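Local coordinates for protein diol-dehydratase (Roseburia inulinivorans, PDB 5I2A) that is a B12-independent diol dehydratase of the glycyl radical enzyme family, a lyase associated with the dehydration of 1,2-propanediol, at residues V19-Y23 with V374-M378; Y470-E474 with D602-Q606. All coordinates share one frame; numbering follows the deposited sequence.

Interaction 1: V19-Y23 with V374-M378; sequences VDHLY and VFLPM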
ATOM      1  N   VAL A  19     -20.309 -27.043 -30.740  1.00 19.49           N
ATOM      2  CA  VAL A  19     -18.926 -26.839 -31.146  1.00 18.58           C
ATOM      3  C   VAL A  19     -18.802 -25.981 -32.414  1.00 20.95           C
ATOM      4  O   VAL A  19     -18.053 -24.997 -32.437  1.00 18.34           O
ATOM      5  CB  VAL A  19     -18.214 -28.184 -31.356  1.00 19.63           C
ATOM      6  CG1 VAL A  19     -16.917 -27.984 -32.101  1.00 17.53           C
ATOM      7  CG2 VAL A  19     -17.957 -28.850 -30.006  1.00 15.02           C
ATOM      8  N   ASP A  20     -19.550 -26.337 -33.455  1.00 17.41           N
ATOM      9  CA  ASP A  20     -19.496 -25.598 -34.716  1.00 18.97           C
ATOM     10  C   ASP A  20     -19.871 -24.133 -34.519  1.00 18.00           C
ATOM     11  O   ASP A  20     -19.319 -23.253 -35.165  1.00 21.18           O
ATOM     12  CB  ASP A  20     -20.425 -26.232 -35.760  1.00 18.54           C
ATOM     13  CG  ASP A  20     -19.940 -27.596 -36.224  1.00 24.71           C
ATOM     14  OD1 ASP A  20     -18.732 -27.890 -36.101  1.00 27.23           O
ATOM     15  OD2 ASP A  20     -20.771 -28.372 -36.713  1.00 26.02           O
ATOM     16  N   HIS A  21     -20.819 -23.877 -33.631  1.00 17.23           N
ATOM     17  CA  HIS A  21     -21.201 -22.502 -33.343  1.00 18.77           C
ATOM     18  C   HIS A  21     -20.022 -21.699 -32.759  1.00 19.81           C
ATOM     19  O   HIS A  21     -19.815 -20.553 -33.143  1.00 19.16           O
ATOM     20  CB  HIS A  21     -22.393 -22.459 -32.395  1.00 17.97           C
ATOM     21  CG  HIS A  21     -22.860 -21.071 -32.084  1.00 19.79           C
ATOM     22  ND1 HIS A  21     -23.418 -20.243 -33.034  1.00 19.31           N
ATOM     23  CD2 HIS A  21     -22.827 -20.357 -30.932  1.00 15.85           C
ATOM     24  CE1 HIS A  21     -23.728 -19.084 -32.477  1.00 17.60           C
ATOM     25  NE2 HIS A  21     -23.377 -19.125 -31.203  1.00 18.88           N
ATOM     26  N   LEU A  22     -19.245 -22.296 -31.856  1.00 16.08           N
ATOM     27  CA  LEU A  22     -18.080 -21.587 -31.295  1.00 18.24           C
ATOM     28  C   LEU A  22     -17.169 -21.092 -32.395  1.00 16.26           C
ATOM     29  O   LEU A  22     -16.618 -20.009 -32.308  1.00 17.02           O
ATOM     30  CB  LEU A  22     -17.251 -22.480 -30.351  1.00 13.50           C
ATOM     31  CG  LEU A  22     -17.870 -22.899 -29.020  1.00 18.51           C
ATOM     32  CD1 LEU A  22     -16.781 -23.448 -28.082  1.00 18.40           C
ATOM     33  CD2 LEU A  22     -18.626 -21.746 -28.362  1.00 15.03           C
ATOM     34  N   TYR A  23     -17.017 -21.895 -33.439  1.00 14.23           N
ATOM     35  CA  TYR A  23     -15.993 -21.611 -34.429  1.00 16.19           C
ATOM     36  C   TYR A  23     -16.526 -21.022 -35.745  1.00 18.72           C
ATOM     37  O   TYR A  23     -15.775 -20.878 -36.690  1.00 16.36           O
ATOM     38  CB  TYR A  23     -15.193 -22.889 -34.710  1.00 17.76           C
ATOM     39  CG  TYR A  23     -14.248 -23.269 -33.577  1.00 20.51           C
ATOM     40  CD1 TYR A  23     -14.687 -24.019 -32.485  1.00 18.14           C
ATOM     41  CD2 TYR A  23     -12.918 -22.862 -33.594  1.00 17.27           C
ATOM     42  CE1 TYR A  23     -13.811 -24.358 -31.436  1.00 18.43           C
ATOM     43  CE2 TYR A  23     -12.049 -23.193 -32.561  1.00 16.68           C
ATOM     44  CZ  TYR A  23     -12.495 -23.936 -31.488  1.00 16.73           C
ATOM     45  OH  TYR A  23     -11.611 -24.254 -30.471  1.00 17.68           O
ATOM     46  N   VAL A 374     -16.121 -33.947 -27.335  1.00 16.29           N
ATOM     47  CA  VAL A 374     -16.028 -32.561 -27.769  1.00 13.44           C
ATOM     48  C   VAL A 374     -14.830 -32.380 -28.686  1.00 15.76           C
ATOM     49  O   VAL A 374     -14.892 -31.631 -29.642  1.00 16.57           O
ATOM     50  CB  VAL A 374     -15.943 -31.604 -26.552  1.00 17.46           C
ATOM     51  CG1 VAL A 374     -15.766 -30.165 -27.000  1.00 11.93           C
ATOM     52  CG2 VAL A 374     -17.212 -31.746 -25.702  1.00 16.27           C
ATOM     53  N   PHE A 375     -13.751 -33.094 -28.379  1.00 18.24           N
ATOM     54  CA  PHE A 375     -12.518 -33.096 -29.164  1.00 16.94           C
ATOM     55  C   PHE A 375     -11.983 -31.696 -29.485  1.00 17.04           C
ATOM     56  O   PHE A 375     -11.544 -31.431 -30.602  1.00 14.34           O
ATOM     57  CB  PHE A 375     -12.704 -33.896 -30.465  1.00 16.79           C
ATOM     58  CG  PHE A 375     -11.509 -34.745 -30.822  1.00 18.90           C
ATOM     59  CD1 PHE A 375     -11.395 -36.038 -30.344  1.00 15.75           C
ATOM     60  CD2 PHE A 375     -10.485 -34.236 -31.598  1.00 16.09           C
ATOM     61  CE1 PHE A 375     -10.295 -36.813 -30.655  1.00 18.76           C
ATOM     62  CE2 PHE A 375      -9.381 -35.002 -31.906  1.00 18.63           C
ATOM     63  CZ  PHE A 375      -9.283 -36.292 -31.432  1.00 17.74           C
ATOM     64  N   LEU A 376     -12.004 -30.820 -28.483  1.00 14.42           N
ATOM     65  CA  LEU A 376     -11.474 -29.462 -28.603  1.00 11.10           C
ATOM     66  C   LEU A 376     -10.204 -29.345 -27.746  1.00 16.35           C
ATOM     67  O   LEU A 376      -9.913 -30.247 -26.969  1.00 15.19           O
ATOM     68  CB  LEU A 376     -12.532 -28.448 -28.168  1.00 11.91           C
ATOM     69  CG  LEU A 376     -13.631 -28.219 -29.206  1.00 15.08           C
ATOM     70  CD1 LEU A 376     -14.605 -27.151 -28.701  1.00 13.40           C
ATOM     71  CD2 LEU A 376     -13.021 -27.837 -30.568  1.00 14.13           C
ATOM     72  N   PRO A 377      -9.438 -28.245 -27.885  1.00 13.75           N
ATOM     73  CA  PRO A 377      -8.201 -28.139 -27.100  1.00 14.46           C
ATOM     74  C   PRO A 377      -8.395 -28.136 -25.578  1.00 14.20           C
ATOM     75  O   PRO A 377      -7.582 -28.706 -24.874  1.00 14.66           O
ATOM     76  CB  PRO A 377      -7.626 -26.798 -27.553  1.00 14.38           C
ATOM     77  CG  PRO A 377      -8.113 -26.662 -28.961  1.00 13.37           C
ATOM     78  CD  PRO A 377      -9.512 -27.199 -28.919  1.00 13.70           C
ATOM     79  N   MET A 378      -9.447 -27.490 -25.092  1.00 14.31           N
ATOM     80  CA  MET A 378      -9.647 -27.336 -23.659  1.00 12.17           C
ATOM     81  C   MET A 378     -10.778 -28.246 -23.190  1.00 17.53           C
ATOM     82  O   MET A 378     -11.650 -28.584 -23.980  1.00 16.30           O
ATOM     83  CB  MET A 378      -9.946 -25.864 -23.325  1.00 11.67           C
ATOM     84  CG  MET A 378      -8.903 -24.890 -23.918  1.00 14.58           C
ATOM     85  SD  MET A 378      -8.719 -23.328 -23.010  1.00 14.64           S
ATOM     86  CE  MET A 378      -9.579 -22.167 -24.071  1.00 11.69           C
TER
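V19 and V374 make the nearest backbone approach, 7.2 Å between their CA atoms, where the last turn of helix 14-22 faces the loop that leaves helix 362-374 for strand 380-385. No hydrogen bond joins the two segments; the contact is made by side chains. L376 is at its centre. Its CD2 makes the closer approach to the tyrosine ring, 3.7 Å from Y23 CE1, the two side chains running antiparallel alongside one another. Its CD1 meets V19 CG2 tip to tip at 4.0 Å and also borders the ring. V19, branched at CB, serves two partners: with CG1 anti to the backbone N (chi1 166°), CG2 is turned to V374 CG1, 3.9 Å away. L22 adds a looser touch through CD1, 4.3 Å from L376 CD1. Y23, just past the helical turn, extends its ring across to the loop, where OH stands 3.9 Å from P377 CD. V321 of helix 309-323 packs on V19, L22 and V374, while L821 of strand 819-821 touches Y23 and P377. Branched aliphatic residues suit a place lined by methyls, a proline ring and an aromatic ring, and the contact probably rests on van der Waals fit and the burial of apolar surface, without directional bonds.

Interaction 2: Y470-E474 with D602-Q606; sequences YDNGE and DIAMQ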
ATOM      1  N   TYR A 470      29.091  -9.457 -23.380  1.00 18.22           N
ATOM      2  CA  TYR A 470      28.721  -8.466 -24.381  1.00 19.12           C
ATOM      3  C   TYR A 470      27.656  -9.015 -25.314  1.00 23.33           C
ATOM      4  O   TYR A 470      27.606 -10.216 -25.599  1.00 22.87           O
ATOM      5  CB  TYR A 470      29.937  -8.013 -25.194  1.00 24.37           C
ATOM      6  CG  TYR A 470      30.825  -7.043 -24.446  1.00 21.18           C
ATOM      7  CD1 TYR A 470      31.717  -7.496 -23.491  1.00 25.14           C
ATOM      8  CD2 TYR A 470      30.750  -5.674 -24.683  1.00 26.50           C
ATOM      9  CE1 TYR A 470      32.522  -6.615 -22.789  1.00 29.94           C
ATOM     10  CE2 TYR A 470      31.552  -4.783 -23.989  1.00 27.76           C
ATOM     11  CZ  TYR A 470      32.435  -5.263 -23.047  1.00 31.20           C
ATOM     12  OH  TYR A 470      33.235  -4.401 -22.350  1.00 42.01           O
ATOM     13  N   ASP A 471      26.802  -8.127 -25.784  1.00 19.20           N
ATOM     14  CA  ASP A 471      25.779  -8.498 -26.739  1.00 24.55           C
ATOM     15  C   ASP A 471      25.731  -7.399 -27.781  1.00 28.46           C
ATOM     16  O   ASP A 471      25.469  -6.243 -27.457  1.00 28.15           O
ATOM     17  CB  ASP A 471      24.423  -8.681 -26.055  1.00 23.94           C
ATOM     18  CG  ASP A 471      23.376  -9.283 -26.972  1.00 24.63           C
ATOM     19  OD1 ASP A 471      23.727 -10.167 -27.772  1.00 30.49           O
ATOM     20  OD2 ASP A 471      22.205  -8.868 -26.894  1.00 24.06           O
ATOM     21  N   ASN A 472      26.029  -7.756 -29.022  1.00 31.63           N
ATOM     22  CA  ASN A 472      26.034  -6.787 -30.106  1.00 36.09           C
ATOM     23  C   ASN A 472      26.811  -5.511 -29.785  1.00 33.04           C
ATOM     24  O   ASN A 472      26.339  -4.406 -30.040  1.00 39.77           O
ATOM     25  CB  ASN A 472      24.601  -6.425 -30.494  1.00 35.90           C
ATOM     26  CG  ASN A 472      24.421  -6.347 -31.988  1.00 47.33           C
ATOM     27  OD1 ASN A 472      25.089  -7.068 -32.735  1.00 46.26           O
ATOM     28  ND2 ASN A 472      23.562  -5.431 -32.442  1.00 38.55           N
ATOM     29  N   GLY A 473      27.992  -5.669 -29.197  1.00 31.90           N
ATOM     30  CA  GLY A 473      28.865  -4.540 -28.935  1.00 29.67           C
ATOM     31  C   GLY A 473      28.667  -3.806 -27.619  1.00 28.29           C
ATOM     32  O   GLY A 473      29.507  -3.006 -27.239  1.00 33.75           O
ATOM     33  N   GLU A 474      27.567  -4.053 -26.921  1.00 28.90           N
ATOM     34  CA  GLU A 474      27.377  -3.412 -25.620  1.00 29.87           C
ATOM     35  C   GLU A 474      27.399  -4.399 -24.456  1.00 23.88           C
ATOM     36  O   GLU A 474      27.133  -5.587 -24.624  1.00 23.30           O
ATOM     37  CB  GLU A 474      26.074  -2.614 -25.607  1.00 34.05           C
ATOM     38  CG  GLU A 474      24.998  -3.140 -26.528  1.00 42.38           C
ATOM     39  CD  GLU A 474      23.895  -2.121 -26.776  1.00 54.70           C
ATOM     40  OE1 GLU A 474      22.984  -2.407 -27.584  1.00 56.51           O
ATOM     41  OE2 GLU A 474      23.940  -1.033 -26.159  1.00 61.98           O
ATOM     42  N   ASP A 602      20.679  -6.817 -36.244  1.00 23.85           N
ATOM     43  CA  ASP A 602      21.545  -6.599 -35.089  1.00 25.85           C
ATOM     44  C   ASP A 602      22.767  -5.765 -35.472  1.00 28.31           C
ATOM     45  O   ASP A 602      23.069  -4.751 -34.850  1.00 29.87           O
ATOM     46  CB  ASP A 602      22.017  -7.924 -34.487  1.00 26.47           C
ATOM     47  CG  ASP A 602      20.954  -8.611 -33.640  1.00 28.41           C
ATOM     48  OD1 ASP A 602      19.941  -7.984 -33.277  1.00 26.20           O
ATOM     49  OD2 ASP A 602      21.152  -9.798 -33.336  1.00 27.37           O
ATOM     50  N   ILE A 603      23.475  -6.219 -36.496  1.00 28.35           N
ATOM     51  CA  ILE A 603      24.676  -5.535 -36.952  1.00 30.94           C
ATOM     52  C   ILE A 603      24.350  -4.141 -37.502  1.00 31.58           C
ATOM     53  O   ILE A 603      25.101  -3.190 -37.286  1.00 32.92           O
ATOM     54  CB  ILE A 603      25.399  -6.387 -37.998  1.00 30.18           C
ATOM     55  CG1 ILE A 603      25.917  -7.655 -37.322  1.00 25.21           C
ATOM     56  CG2 ILE A 603      26.554  -5.625 -38.619  1.00 34.06           C
ATOM     57  CD1 ILE A 603      26.397  -8.704 -38.274  1.00 31.72           C
ATOM     58  N   ALA A 604      23.214  -4.020 -38.182  1.00 28.15           N
ATOM     59  CA  ALA A 604      22.755  -2.729 -38.673  1.00 26.94           C
ATOM     60  C   ALA A 604      22.575  -1.767 -37.508  1.00 35.10           C
ATOM     61  O   ALA A 604      23.008  -0.616 -37.583  1.00 33.96           O
ATOM     62  CB  ALA A 604      21.456  -2.868 -39.444  1.00 25.82           C
ATOM     63  N   MET A 605      21.949  -2.242 -36.433  1.00 28.24           N
ATOM     64  CA  MET A 605      21.717  -1.404 -35.261  1.00 29.79           C
ATOM     65  C   MET A 605      23.025  -1.061 -34.562  1.00 31.80           C
ATOM     66  O   MET A 605      23.208   0.062 -34.097  1.00 31.11           O
ATOM     67  CB  MET A 605      20.758  -2.083 -34.280  1.00 32.95           C
ATOM     68  CG  MET A 605      19.359  -2.258 -34.830  1.00 26.63           C
ATOM     69  SD  MET A 605      18.486  -0.712 -35.125  1.00 34.65           S
ATOM     70  CE  MET A 605      18.108  -0.218 -33.439  1.00 32.25           C
ATOM     71  N   GLN A 606      23.936  -2.026 -34.497  1.00 27.71           N
ATOM     72  CA  GLN A 606      25.232  -1.787 -33.886  1.00 32.23           C
ATOM     73  C   GLN A 606      26.026  -0.724 -34.647  1.00 39.11           C
ATOM     74  O   GLN A 606      26.637   0.150 -34.041  1.00 37.07           O
ATOM     75  CB  GLN A 606      26.041  -3.074 -33.811  1.00 27.51           C
ATOM     76  CG  GLN A 606      27.422  -2.852 -33.239  1.00 33.51           C
ATOM     77  CD  GLN A 606      28.143  -4.140 -32.934  1.00 33.88           C
ATOM     78  OE1 GLN A 606      27.600  -5.224 -33.123  1.00 34.92           O
ATOM     79  NE2 GLN A 606      29.376  -4.028 -32.456  1.00 31.81           N
TER
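N472 reaches from a tight beta turn to the flank of helix 597-613, its ND2 giving a hydrogen bond to the backbone O of D602 at 2.6 Å. The bond is nearly straight, 165° at the hydrogen, and the acceptor lies almost in the amide plane of N472. Seen from D602, however, the donor stands above the carbonyl plane. D602 O also accepts the helix's own bond from Q606 N, 2.9 Å, so two donors grip one oxygen. N472 OD1 rests 3.6 Å from D602 CB. Q606 comes alongside from one helical turn further on: with CG anti to the backbone N (chi1 177°) and an extended chain beyond, its CG passes 3.7 Å from N472 O. The amide groups are steeply inclined, their planes 73° apart. Replacing N472 by an alanine would probably leave D602 O without its cross-link to the turn, and would lose a residue type that accepts positive phi readily. The turn is type I', in which N472 and G473 both have positive phi; at G473 a CB would be jammed against the carbonyl O of N472, which suits glycine to the place. It links strands 470-471 and 474-475 into a two-stranded antiparallel hairpin, whose D471 bonds H151. I603 and A604 pack on helix 620-632, so helix 597-613 lies between the hairpin tip and helix 620-632, at the protein surface.

Overall arrangement
From the N terminus, helix 14-22 comes first, and interaction 1 closes a loop of 350 intervening residues, largely helical, when the chain returns after helix 362-374. It thereby ties this first helix to the loop leading into strand 380-385 of the five-stranded mixed sheet. Interaction 2 opens only afterwards, at hairpin 470-475, and closes 127 residues later on helix 597-613. The loops follow in series and neither nest nor cross. The centres of interactions 1 and 2 lie about 46 Å apart, and the nearest atoms of interactions 1 and 2 about 34 Å apart. Both belong to the pyruvate formate lyase-like part of the chain, but interaction 1 is buried and apolar, whereas interaction 2 is polar and superficial.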